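Side-chain contacts in ABC transporter sugar binding protein (Xanthomonas axonopodis pv. citri, PDB 3UOR), which probably binds maltose or a related sugar in the periplasm and delivers it to an ABC importer: residues 113-118 with 341-346; 139-144 with 331-336; 189-194 with 391-396; 369-372 with 376-379; 104-109 with 305-310. All coordinates share one frame; numbering follows the deposited sequence.

Interaction 1: 113-118 with 341-346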
# COMPACT_ATOMS: atom_id res chain seq x y z
N SER A 113 -3.41 12.74 23.33
CA SER A 113 -2.00 12.49 23.06
C SER A 113 -1.37 13.68 22.37
O SER A 113 -1.84 14.13 21.32
CB SER A 113 -1.81 11.24 22.20
OG SER A 113 -0.47 11.16 21.75
N LYS A 114 -0.30 14.18 22.97
CA LYS A 114 0.51 15.23 22.36
C LYS A 114 1.20 14.66 21.12
O LYS A 114 1.22 15.29 20.06
CB LYS A 114 1.56 15.73 23.35
CG LYS A 114 2.41 16.88 22.83
CD LYS A 114 1.62 18.19 22.77
CE LYS A 114 2.49 19.36 22.31
NZ LYS A 114 3.72 19.54 23.13
N ILE A 115 1.75 13.46 21.27
CA ILE A 115 2.59 12.88 20.24
C ILE A 115 1.81 12.57 18.95
O ILE A 115 2.24 12.90 17.87
CB ILE A 115 3.31 11.62 20.75
CG1 ILE A 115 4.52 12.02 21.62
CG2 ILE A 115 3.79 10.75 19.59
CD1 ILE A 115 4.85 10.99 22.68
N VAL A 116 0.63 11.99 19.10
CA VAL A 116 -0.18 11.63 17.96
C VAL A 116 -1.16 12.71 17.57
O VAL A 116 -2.26 12.82 18.12
CB VAL A 116 -0.95 10.35 18.24
CG1 VAL A 116 -1.75 9.92 17.00
CG2 VAL A 116 0.02 9.27 18.68
N ASP A 117 -0.78 13.50 16.58
CA ASP A 117 -1.58 14.60 16.11
C ASP A 117 -2.10 14.27 14.70
O ASP A 117 -1.32 14.18 13.77
CB ASP A 117 -0.67 15.84 16.07
CG ASP A 117 -1.29 17.00 15.35
OD1 ASP A 117 -2.50 16.96 15.05
OD2 ASP A 117 -0.54 17.98 15.09
N PRO A 118 -3.42 14.09 14.55
CA PRO A 118 -3.97 13.62 13.28
C PRO A 118 -3.63 14.55 12.13
O PRO A 118 -3.47 14.08 11.01
CB PRO A 118 -5.47 13.62 13.52
CG PRO A 118 -5.61 13.48 15.02
CD PRO A 118 -4.48 14.30 15.56
N PRO A 341 7.31 6.23 6.87
CA PRO A 341 6.59 6.88 7.97
C PRO A 341 5.27 7.41 7.47
O PRO A 341 5.18 7.87 6.33
CB PRO A 341 7.52 8.03 8.34
CG PRO A 341 8.91 7.51 8.02
CD PRO A 341 8.68 6.74 6.71
N PRO A 342 4.24 7.37 8.33
CA PRO A 342 2.91 7.84 7.93
C PRO A 342 2.65 9.28 8.30
O PRO A 342 1.51 9.71 8.12
CB PRO A 342 1.97 6.94 8.75
CG PRO A 342 2.74 6.67 9.98
CD PRO A 342 4.21 6.62 9.59
N ARG A 343 3.65 10.02 8.80
CA ARG A 343 3.41 11.41 9.23
C ARG A 343 4.46 12.41 8.74
O ARG A 343 5.61 12.07 8.57
CB ARG A 343 3.23 11.51 10.76
CG ARG A 343 4.39 11.00 11.59
CD ARG A 343 4.09 11.02 13.10
NE ARG A 343 3.61 12.33 13.55
CZ ARG A 343 3.36 12.63 14.82
NH1 ARG A 343 3.57 11.73 15.78
NH2 ARG A 343 2.89 13.83 15.14
N ARG A 344 4.05 13.66 8.52
CA ARG A 344 4.93 14.64 7.90
C ARG A 344 6.14 14.95 8.73
O ARG A 344 7.21 15.20 8.19
CB ARG A 344 4.19 15.94 7.65
CG ARG A 344 3.06 15.76 6.73
CD ARG A 344 2.69 17.04 6.06
NE ARG A 344 1.48 16.78 5.29
CZ ARG A 344 0.28 16.73 5.84
NH1 ARG A 344 0.14 16.93 7.15
NH2 ARG A 344 -0.78 16.48 5.08
N SER A 345 5.98 14.95 10.04
CA SER A 345 7.11 15.40 10.85
C SER A 345 8.25 14.39 10.83
O SER A 345 9.41 14.77 10.94
CB SER A 345 6.67 15.83 12.26
OG SER A 345 6.20 14.75 13.03
N THR A 346 7.95 13.11 10.66
CA THR A 346 9.03 12.14 10.53
C THR A 346 9.78 12.40 9.24
O THR A 346 10.98 12.23 9.17
CB THR A 346 8.52 10.72 10.51
OG1 THR A 346 7.69 10.52 11.65
CG2 THR A 346 9.69 9.75 10.59
O HOH W 1 2.96 15.85 17.80
O HOH W 2 2.80 17.12 14.95
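The guanidinium group of Arg343 meets the backbone of Ile115 end-on, with both terminal nitrogens directed at the single atom Ile115 O. Arg343 NH1 donates to Ile115 O over 2.7 Å and NH2 over 3.0 Å, and the oxygen stays close to the guanidinium plane, at its edge. The two bonds use the carbonyl differently: NH2 lies almost in line with the C=O bond (172°), whereas NH1 sits tilted above the carbonyl plane. With CG between the backbone N and the carbonyl carbon (chi1 58°) and a second bend at chi3, the arginine chain brings its end to the loop. Ile115 CG2 packs beside the group, 3.9 Å from Arg343 NH1, and its CG1 branch leads away. The loop itself is shaped by an ST motif, in which Val116 N donates to Ser113 OG at 3.0 Å and a nearly straight 171°. The paired bonds join the loop after helix 107-111 to the residue just before helix 344-348. Asp120 forms a salt bridge with Arg343 NE and probably balances its charge, while Ser325 O occupies a further N-H of NH1. One water, bonded to Lys114 O, also receives a weak bond from Arg343 NH2.

Interaction 2: 139-144 with 331-336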
# COMPACT_ATOMS: atom_id res chain seq x y z
N PRO A 139 -2.17 4.75 12.04
CA PRO A 139 -1.31 4.25 10.97
C PRO A 139 0.08 4.00 11.52
O PRO A 139 0.59 4.85 12.23
CB PRO A 139 -1.27 5.42 9.97
CG PRO A 139 -2.51 6.20 10.25
CD PRO A 139 -2.73 6.08 11.73
N TRP A 140 0.69 2.87 11.18
CA TRP A 140 2.04 2.60 11.64
C TRP A 140 3.07 2.89 10.54
O TRP A 140 4.00 3.67 10.74
CB TRP A 140 2.14 1.15 12.11
CG TRP A 140 3.45 0.77 12.69
CD1 TRP A 140 4.43 1.60 13.12
CD2 TRP A 140 3.91 -0.57 12.92
NE1 TRP A 140 5.51 0.86 13.58
CE2 TRP A 140 5.20 -0.48 13.47
CE3 TRP A 140 3.37 -1.84 12.68
CZ2 TRP A 140 5.95 -1.60 13.81
CZ3 TRP A 140 4.11 -2.95 13.02
CH2 TRP A 140 5.39 -2.82 13.58
N TYR A 141 2.92 2.27 9.38
CA TYR A 141 3.80 2.60 8.26
C TYR A 141 3.00 2.42 6.97
O TYR A 141 1.94 1.81 6.98
CB TYR A 141 5.04 1.70 8.23
CG TYR A 141 4.74 0.24 8.00
CD1 TYR A 141 4.60 -0.26 6.71
CD2 TYR A 141 4.59 -0.63 9.06
CE1 TYR A 141 4.31 -1.60 6.50
CE2 TYR A 141 4.32 -1.95 8.87
CZ TYR A 141 4.18 -2.43 7.59
OH TYR A 141 3.90 -3.77 7.43
N VAL A 142 3.50 2.96 5.88
CA VAL A 142 2.72 3.07 4.65
C VAL A 142 3.43 2.32 3.52
O VAL A 142 4.65 2.41 3.36
CB VAL A 142 2.54 4.53 4.21
CG1 VAL A 142 1.58 4.64 3.04
CG2 VAL A 142 2.04 5.36 5.37
N ASP A 143 2.65 1.55 2.77
CA ASP A 143 3.13 0.93 1.56
C ASP A 143 2.40 1.61 0.41
O ASP A 143 1.18 1.62 0.38
CB ASP A 143 2.82 -0.56 1.60
CG ASP A 143 3.07 -1.26 0.27
OD1 ASP A 143 3.58 -0.62 -0.68
OD2 ASP A 143 2.75 -2.46 0.18
N THR A 144 3.14 2.21 -0.50
CA THR A 144 2.53 2.71 -1.72
C THR A 144 3.47 2.40 -2.90
O THR A 144 4.64 2.12 -2.68
CB THR A 144 2.23 4.22 -1.63
OG1 THR A 144 1.42 4.62 -2.76
CG2 THR A 144 3.51 5.01 -1.66
N ALA A 331 11.61 7.16 12.13
CA ALA A 331 12.83 7.32 11.33
C ALA A 331 13.74 6.10 11.48
O ALA A 331 14.33 5.62 10.51
CB ALA A 331 13.59 8.59 11.75
N ARG A 332 13.86 5.61 12.70
CA ARG A 332 14.72 4.47 12.99
C ARG A 332 14.16 3.25 12.26
O ARG A 332 14.90 2.48 11.64
CB ARG A 332 14.73 4.24 14.50
CG ARG A 332 16.01 3.73 15.10
CD ARG A 332 15.92 3.73 16.64
NE ARG A 332 16.29 5.02 17.23
CZ ARG A 332 15.64 5.64 18.22
NH1 ARG A 332 14.55 5.10 18.77
NH2 ARG A 332 16.10 6.81 18.67
N PHE A 333 12.85 3.09 12.35
CA PHE A 333 12.15 1.99 11.70
C PHE A 333 12.38 2.03 10.20
O PHE A 333 12.67 1.00 9.58
CB PHE A 333 10.65 2.11 12.00
CG PHE A 333 9.86 0.86 11.71
CD1 PHE A 333 10.14 -0.32 12.38
CD2 PHE A 333 8.80 0.89 10.83
CE1 PHE A 333 9.40 -1.46 12.15
CE2 PHE A 333 8.06 -0.25 10.57
CZ PHE A 333 8.36 -1.43 11.24
N HIS A 334 12.25 3.22 9.62
CA HIS A 334 12.51 3.38 8.18
C HIS A 334 13.96 3.02 7.85
O HIS A 334 14.24 2.35 6.84
CB HIS A 334 12.22 4.81 7.74
CG HIS A 334 12.55 5.08 6.31
ND1 HIS A 334 13.75 5.61 5.91
CD2 HIS A 334 11.83 4.88 5.18
CE1 HIS A 334 13.76 5.75 4.59
NE2 HIS A 334 12.61 5.30 4.12
N ALA A 335 14.88 3.47 8.69
CA ALA A 335 16.30 3.27 8.46
C ALA A 335 16.61 1.79 8.38
O ALA A 335 17.40 1.36 7.54
CB ALA A 335 17.13 3.91 9.56
N ILE A 336 15.98 1.00 9.23
CA ILE A 336 16.32 -0.42 9.32
C ILE A 336 15.63 -1.25 8.25
O ILE A 336 16.28 -2.05 7.58
CB ILE A 336 16.01 -1.00 10.71
CG1 ILE A 336 16.78 -0.22 11.77
CG2 ILE A 336 16.36 -2.46 10.77
CD1 ILE A 336 16.29 -0.47 13.17
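Tyr141, whose ring meets Phe333 across the contact, is held at its far end by a hydrogen bond between its OH and Ser303 OG. The backbone of Ser303 is also paired with those of both Trp140 and Tyr141, which makes this a classic beta bulge in strand 134-150 against the antiparallel strand 303-307. The bulge lets two consecutive aromatic side chains reach toward one helix, 327-337, and together with Phe333 they form an aromatic cluster. The indole and the phenyl are an offset stack: the Trp140 five-membered ring and the Phe333 ring have centroids 5.0 Å apart and planes inclined by 22°. Tyr141 is turned more steeply and makes an oblique pair with Phe333, the planes at 47° and the centroids 6.0 Å apart. Tyr141 CD2 comes to the edge of the phenyl, 3.8 Å from Phe333 CE2. These two atoms also lie on the same side of the indole, both offset toward its rim. Phe333 leaves the helix with CG opposite its backbone N (chi1 -164°) and reaches both aromatic rings, while Val43 and Leu47 of helix 39-52 also touch it. The closest approach is from Phe333 CZ to Trp140 CZ2, at 3.5 Å.

Interaction 3: 189-194 with 391-396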
# COMPACT_ATOMS: atom_id res chain seq x y z
N MET A 189 5.24 -4.37 -15.14
CA MET A 189 4.09 -4.44 -14.27
C MET A 189 3.55 -5.87 -14.37
O MET A 189 2.76 -6.18 -15.26
CB MET A 189 2.98 -3.49 -14.74
CG MET A 189 3.35 -2.02 -14.83
SD MET A 189 1.93 -0.96 -15.19
CE MET A 189 1.54 -1.51 -16.88
N PRO A 190 3.99 -6.76 -13.46
CA PRO A 190 3.59 -8.17 -13.55
C PRO A 190 2.08 -8.34 -13.51
O PRO A 190 1.43 -7.79 -12.64
CB PRO A 190 4.23 -8.80 -12.31
CG PRO A 190 5.34 -7.87 -11.93
CD PRO A 190 4.86 -6.49 -12.30
N LEU A 191 1.54 -9.12 -14.46
CA LEU A 191 0.09 -9.27 -14.63
C LEU A 191 -0.62 -9.99 -13.48
O LEU A 191 -1.84 -9.95 -13.38
CB LEU A 191 -0.18 -10.01 -15.94
CG LEU A 191 0.02 -9.16 -17.20
CD1 LEU A 191 0.01 -10.02 -18.46
CD2 LEU A 191 -1.06 -8.09 -17.28
N ASN A 192 0.15 -10.65 -12.61
CA ASN A 192 -0.41 -11.35 -11.45
C ASN A 192 -0.62 -10.42 -10.25
O ASN A 192 -1.18 -10.83 -9.24
CB ASN A 192 0.51 -12.50 -11.03
CG ASN A 192 1.90 -12.01 -10.68
OD1 ASN A 192 2.66 -11.59 -11.56
ND2 ASN A 192 2.24 -12.05 -9.40
N GLU A 193 -0.14 -9.18 -10.35
CA GLU A 193 -0.29 -8.21 -9.25
C GLU A 193 -1.44 -7.27 -9.56
O GLU A 193 -1.65 -6.91 -10.72
CB GLU A 193 1.02 -7.44 -9.04
CG GLU A 193 2.20 -8.38 -8.75
CD GLU A 193 3.55 -7.68 -8.64
OE1 GLU A 193 3.64 -6.46 -8.93
OE2 GLU A 193 4.52 -8.36 -8.27
N PHE A 194 -2.19 -6.88 -8.54
CA PHE A 194 -3.30 -5.96 -8.74
C PHE A 194 -2.98 -4.48 -8.43
O PHE A 194 -3.77 -3.59 -8.78
CB PHE A 194 -4.49 -6.41 -7.88
CG PHE A 194 -4.25 -6.26 -6.39
CD1 PHE A 194 -4.43 -5.04 -5.77
CD2 PHE A 194 -3.85 -7.35 -5.62
CE1 PHE A 194 -4.22 -4.89 -4.39
CE2 PHE A 194 -3.65 -7.22 -4.24
CZ PHE A 194 -3.84 -5.99 -3.63
N VAL A 391 -8.13 -9.48 -20.14
CA VAL A 391 -8.15 -8.38 -21.09
C VAL A 391 -6.79 -8.25 -21.76
O VAL A 391 -6.71 -8.17 -22.99
CB VAL A 391 -8.51 -7.07 -20.40
CG1 VAL A 391 -8.12 -5.87 -21.28
CG2 VAL A 391 -9.99 -7.06 -20.07
N VAL A 392 -5.72 -8.24 -20.96
CA VAL A 392 -4.37 -8.10 -21.51
C VAL A 392 -3.93 -9.29 -22.38
O VAL A 392 -3.43 -9.11 -23.48
CB VAL A 392 -3.32 -7.88 -20.43
CG1 VAL A 392 -1.94 -7.78 -21.06
CG2 VAL A 392 -3.63 -6.60 -19.60
N ARG A 393 -4.10 -10.49 -21.86
CA ARG A 393 -3.61 -11.67 -22.55
C ARG A 393 -4.58 -12.16 -23.61
O ARG A 393 -4.19 -12.40 -24.73
CB ARG A 393 -3.30 -12.80 -21.56
CG ARG A 393 -2.21 -12.47 -20.55
CD ARG A 393 -1.72 -13.73 -19.83
NE ARG A 393 -0.26 -13.77 -19.79
CZ ARG A 393 0.44 -13.84 -18.66
NH1 ARG A 393 -0.19 -13.91 -17.50
NH2 ARG A 393 1.76 -13.86 -18.69
N GLY A 394 -5.86 -12.29 -23.26
CA GLY A 394 -6.83 -12.88 -24.17
C GLY A 394 -7.51 -11.88 -25.08
O GLY A 394 -8.26 -12.25 -25.95
N GLY A 395 -7.27 -10.59 -24.88
CA GLY A 395 -7.95 -9.61 -25.69
C GLY A 395 -9.44 -9.51 -25.41
O GLY A 395 -10.17 -8.92 -26.21
N GLN A 396 -9.91 -10.06 -24.29
CA GLN A 396 -11.29 -9.80 -23.87
C GLN A 396 -11.58 -8.30 -24.01
O GLN A 396 -10.72 -7.48 -23.75
CB GLN A 396 -11.53 -10.27 -22.42
CG GLN A 396 -12.87 -9.83 -21.86
CD GLN A 396 -13.24 -10.54 -20.57
OE1 GLN A 396 -12.42 -11.24 -19.99
NE2 GLN A 396 -14.47 -10.35 -20.12
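Leu191 reaches from a loop to the last turn of a helix and divides its two methyls between neighbouring residues there, CD2 on Val392 and CD1 on Arg393. The loop forms a type I beta turn from Pro190 to Glu193, closed by the bond from Glu193 N to Pro190 O (3.1 Å), and Leu191 is the second of its four residues. The partner residues lie in the last turn of helix 377-394, beyond which Gly395 leaves helical geometry with positive phi. Leu191 has CG beside the backbone N (chi1 -75°) and CD1 extended (chi2 168°), a conformation that spreads the methyl fork across the helix surface. Leu191 CD2 rests 3.8 Å from Val392 CG2. Val392 places CG1 anti to its own backbone N, and this second branch touches both leucine methyls, 3.9 Å from each of Leu191 CD1 and CD2. Arg393 leaves the helix obliquely and bends at chi3 (134°), which lays the flat guanidinium group against the leucine while Glu389 pairs with its NH1 in a salt bridge. Tyr234 of helix 221-235 adds a third element to the leucine-valine packing. Leu191 CD1 stands over the centre of one guanidinium face, 3.8 Å from Arg393 CZ.

Interaction 4: 369-372 with 376-379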
# COMPACT_ATOMS: atom_id res chain seq x y z
N LYS A 369 -4.84 7.50 -1.51
CA LYS A 369 -6.27 7.43 -1.21
C LYS A 369 -6.59 6.06 -0.67
O LYS A 369 -6.08 5.07 -1.20
CB LYS A 369 -7.13 7.58 -2.49
CG LYS A 369 -7.32 8.97 -3.07
CD LYS A 369 -8.29 8.92 -4.28
CE LYS A 369 -8.27 10.22 -5.12
NZ LYS A 369 -9.03 10.18 -6.43
N ALA A 370 -7.49 6.00 0.32
CA ALA A 370 -7.96 4.73 0.86
C ALA A 370 -8.88 4.02 -0.14
O ALA A 370 -9.63 4.66 -0.87
CB ALA A 370 -8.68 4.95 2.18
N THR A 371 -8.81 2.69 -0.17
CA THR A 371 -9.74 1.88 -0.98
C THR A 371 -11.05 1.78 -0.22
O THR A 371 -11.07 2.00 1.00
CB THR A 371 -9.16 0.47 -1.20
OG1 THR A 371 -8.45 0.06 -0.02
CG2 THR A 371 -8.20 0.47 -2.36
N PRO A 372 -12.16 1.43 -0.92
CA PRO A 372 -13.46 1.37 -0.23
C PRO A 372 -13.38 0.48 1.00
O PRO A 372 -12.75 -0.55 0.93
CB PRO A 372 -14.39 0.79 -1.30
CG PRO A 372 -13.80 1.30 -2.57
CD PRO A 372 -12.31 1.19 -2.37
N GLU A 376 -15.17 -7.17 2.16
CA GLU A 376 -14.91 -8.00 0.98
C GLU A 376 -13.95 -7.39 -0.06
O GLU A 376 -13.79 -7.93 -1.17
CB GLU A 376 -16.21 -8.50 0.35
CG GLU A 376 -17.37 -7.53 0.35
CD GLU A 376 -18.06 -7.36 1.71
OE1 GLU A 376 -18.82 -8.25 2.18
OE2 GLU A 376 -17.89 -6.29 2.31
N TRP A 377 -13.29 -6.30 0.32
CA TRP A 377 -12.37 -5.62 -0.60
C TRP A 377 -11.27 -6.53 -1.18
O TRP A 377 -10.98 -6.47 -2.36
CB TRP A 377 -11.74 -4.35 0.02
CG TRP A 377 -10.91 -3.67 -1.00
CD1 TRP A 377 -9.54 -3.60 -1.03
CD2 TRP A 377 -11.38 -3.05 -2.19
NE1 TRP A 377 -9.14 -2.92 -2.16
CE2 TRP A 377 -10.26 -2.59 -2.90
CE3 TRP A 377 -12.65 -2.80 -2.72
CZ2 TRP A 377 -10.37 -1.90 -4.11
CZ3 TRP A 377 -12.76 -2.13 -3.90
CH2 TRP A 377 -11.62 -1.68 -4.59
N GLU A 378 -10.64 -7.36 -0.36
CA GLU A 378 -9.58 -8.21 -0.90
C GLU A 378 -10.09 -9.17 -1.97
O GLU A 378 -9.44 -9.35 -2.99
CB GLU A 378 -8.86 -8.98 0.20
CG GLU A 378 -7.80 -8.14 0.90
CD GLU A 378 -6.87 -8.98 1.77
OE1 GLU A 378 -7.34 -9.56 2.77
OE2 GLU A 378 -5.66 -9.05 1.44
N ARG A 379 -11.25 -9.78 -1.75
CA ARG A 379 -11.86 -10.63 -2.77
C ARG A 379 -12.11 -9.82 -4.05
O ARG A 379 -11.82 -10.25 -5.15
CB ARG A 379 -13.19 -11.20 -2.27
CG ARG A 379 -13.04 -12.27 -1.19
CD ARG A 379 -14.35 -12.49 -0.43
NE ARG A 379 -15.31 -13.30 -1.18
CZ ARG A 379 -16.62 -13.33 -0.92
NH1 ARG A 379 -17.11 -12.58 0.07
NH2 ARG A 379 -17.44 -14.10 -1.65
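Pro372 and Trp377 bring the backbones nearest, with their CA atoms 7.1 Å apart, as the chain turns from an irregular segment into helix 377-394, whose N-cap position is held by Glu376. The indole of Trp377 carries the contact. Its CG is anti to the backbone N (chi1 -176°), which directs the ring from the first turn of the helix toward the preceding loop, where it offers one face to two successive residues. Thr371 lies over the pyrrole part: its CB is 3.9 Å from the centroid of the five-membered ring and 27° off the normal, a CH-pi contact, and the same atom is 3.5 Å from Trp377 NE1. The CG2 methyl of Thr371 hangs beyond the rim on the same side, 3.7 Å from Trp377 CZ2. Pro372 takes the benzene part, with CD 3.8 Å from the six-membered centroid and only 17° off the normal, a second and more central CH-pi contact; its CG follows at 3.8 Å from Trp377 CZ3. Leu198 of helix 195-202 touches both Thr371 and Trp377, and Leu208 packs on the indole as well. No hydrogen bond joins the two segments. The arrangement is CH-pi packing of a threonine and a proline on one face of a tryptophan, joining the loop to the first turn of the helix it leads into.

Interaction 5: 104-109 with 305-310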
# COMPACT_ATOMS: atom_id res chain seq x y z
N GLU A 104 -10.75 -1.36 19.81
CA GLU A 104 -10.96 -0.24 20.70
C GLU A 104 -10.98 1.06 19.90
O GLU A 104 -10.05 1.33 19.14
CB GLU A 104 -9.83 -0.18 21.71
CG GLU A 104 -9.88 1.02 22.63
CD GLU A 104 -10.88 0.84 23.77
OE1 GLU A 104 -11.44 -0.27 23.91
OE2 GLU A 104 -11.08 1.80 24.52
N PRO A 105 -12.04 1.88 20.07
CA PRO A 105 -12.04 3.20 19.42
C PRO A 105 -10.83 4.00 19.87
O PRO A 105 -10.54 4.05 21.06
CB PRO A 105 -13.32 3.85 19.96
CG PRO A 105 -14.20 2.67 20.36
CD PRO A 105 -13.24 1.64 20.88
N MET A 106 -10.13 4.61 18.92
CA MET A 106 -8.86 5.24 19.21
C MET A 106 -8.95 6.74 19.42
O MET A 106 -8.02 7.34 19.93
CB MET A 106 -7.87 4.96 18.09
CG MET A 106 -7.35 3.54 18.06
SD MET A 106 -6.28 3.24 19.46
CE MET A 106 -7.41 2.32 20.43
N GLN A 107 -10.04 7.35 19.00
CA GLN A 107 -10.11 8.81 19.03
C GLN A 107 -9.91 9.41 20.43
O GLN A 107 -9.25 10.43 20.56
CB GLN A 107 -11.39 9.34 18.38
CG GLN A 107 -11.44 10.86 18.27
CD GLN A 107 -10.17 11.48 17.69
OE1 GLN A 107 -9.50 10.89 16.84
NE2 GLN A 107 -9.82 12.68 18.16
N PRO A 108 -10.46 8.77 21.48
CA PRO A 108 -10.24 9.27 22.84
C PRO A 108 -8.76 9.28 23.25
O PRO A 108 -8.34 10.17 24.00
CB PRO A 108 -11.03 8.29 23.71
CG PRO A 108 -12.09 7.77 22.80
CD PRO A 108 -11.44 7.67 21.45
N TYR A 109 -7.98 8.32 22.77
CA TYR A 109 -6.55 8.29 23.09
C TYR A 109 -5.81 9.32 22.25
O TYR A 109 -4.90 9.99 22.72
CB TYR A 109 -5.96 6.89 22.86
CG TYR A 109 -6.56 5.83 23.76
CD1 TYR A 109 -6.02 5.56 25.01
CD2 TYR A 109 -7.69 5.11 23.35
CE1 TYR A 109 -6.59 4.59 25.84
CE2 TYR A 109 -8.25 4.14 24.17
CZ TYR A 109 -7.69 3.88 25.41
OH TYR A 109 -8.25 2.92 26.22
N LEU A 305 -1.71 0.13 13.83
CA LEU A 305 -1.65 -0.50 15.13
C LEU A 305 -3.01 -0.33 15.77
O LEU A 305 -3.59 0.75 15.71
CB LEU A 305 -0.58 0.16 16.01
CG LEU A 305 0.84 -0.19 15.56
CD1 LEU A 305 1.81 0.89 15.99
CD2 LEU A 305 1.27 -1.56 16.07
N VAL A 306 -3.52 -1.39 16.40
CA VAL A 306 -4.80 -1.35 17.09
C VAL A 306 -4.68 -1.91 18.50
O VAL A 306 -3.74 -2.65 18.82
CB VAL A 306 -5.86 -2.22 16.38
CG1 VAL A 306 -6.03 -1.78 14.95
CG2 VAL A 306 -5.45 -3.68 16.42
N ILE A 307 -5.62 -1.54 19.35
CA ILE A 307 -5.75 -2.12 20.67
C ILE A 307 -7.04 -2.95 20.63
O ILE A 307 -8.10 -2.44 20.27
CB ILE A 307 -5.85 -1.02 21.75
CG1 ILE A 307 -4.61 -0.12 21.73
CG2 ILE A 307 -6.05 -1.63 23.14
CD1 ILE A 307 -4.63 0.97 22.81
N PHE A 308 -6.95 -4.23 20.95
CA PHE A 308 -8.17 -5.03 21.02
C PHE A 308 -8.95 -4.67 22.28
O PHE A 308 -8.36 -4.47 23.35
CB PHE A 308 -7.85 -6.52 20.97
CG PHE A 308 -7.38 -6.98 19.63
CD1 PHE A 308 -6.08 -7.41 19.45
CD2 PHE A 308 -8.23 -6.95 18.55
CE1 PHE A 308 -5.63 -7.83 18.21
CE2 PHE A 308 -7.80 -7.37 17.29
CZ PHE A 308 -6.49 -7.81 17.13
N LYS A 309 -10.27 -4.57 22.16
CA LYS A 309 -11.04 -4.05 23.28
C LYS A 309 -11.21 -5.04 24.43
O LYS A 309 -11.69 -4.68 25.50
CB LYS A 309 -12.37 -3.43 22.83
CG LYS A 309 -13.42 -4.39 22.39
CD LYS A 309 -14.43 -3.69 21.49
CE LYS A 309 -15.19 -2.61 22.22
NZ LYS A 309 -16.14 -1.94 21.29
N SER A 310 -10.77 -6.28 24.22
CA SER A 310 -10.72 -7.27 25.30
C SER A 310 -9.47 -7.15 26.20
O SER A 310 -9.34 -7.87 27.18
CB SER A 310 -10.81 -8.69 24.74
OG SER A 310 -9.75 -8.97 23.83
O HOH W 3 -7.91 0.05 17.92
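The carboxylate of Glu104 has Lys309 beside one oxygen and the Tyr109 ring beside the other. Glu104 OE1 is 3.5 Å from Lys309 CB, while OE2 lies at the edge of the tyrosine ring, in its plane, together with Pro105 O. Tyr109 OH gives Glu104 OE2 a weak bond of 3.5 Å, and the ring also meets Trp318, with planes inclined by about 30°. Glu104 has CG anti to its backbone N (chi1 176°) and then bends at chi2, which brings OE1 across Lys309, near its CB. The main-chain link is firmer: Glu104 N donates to Ile307 O over 2.9 Å at 164°. A water links the other backbone atoms of the same two residues, accepting from Ile307 N at 3.1 Å and lying 2.8 Å from Glu104 O, where it can donate. Met106 folds twice along its chain and brings CE onto Ile307, 3.9 Å from its CD1 and equally close to its CB and CG1. Ile321 of helix 314-324 packs on Ile307 as well. The contact thus fastens the segment leading into helix 107-111 to Ile307 of strand 303-307 in the mixed sheet. Polar ends find their charge partners beyond the pair, Glu104 OE1 with Lys314 and Lys309 NZ with Asp101. This implies that direct cohesion comes from the backbone bond, the water and apolar packing; Glu104 OE1 and Lys309 NZ, 5.6 Å apart, may attract weakly.

Overall arrangement
From the N terminus, interactions 5, 1, 2 and 3 open in that order. Interaction 5 closes first, tying the segment leading into helix 107-111 to strand 303-307, and crosses interactions 1, 2 and 3. Interaction 2 closes at helix 327-337, nested inside interaction 1, which closes just before helix 344-348; these two touch, Pro342 packing on Trp140. Interactions 2 and 5 also meet, Trp140 against Leu305, on adjacent strands of the mixed sheet. Interaction 4, a short local closure, follows 5, 2 and 1 in series and is nested inside interaction 3, which closes last, at the end of helix 377-394. Interaction 3 crosses interactions 1 and 2 and lies across the chain's centre from 1, 2 and 5.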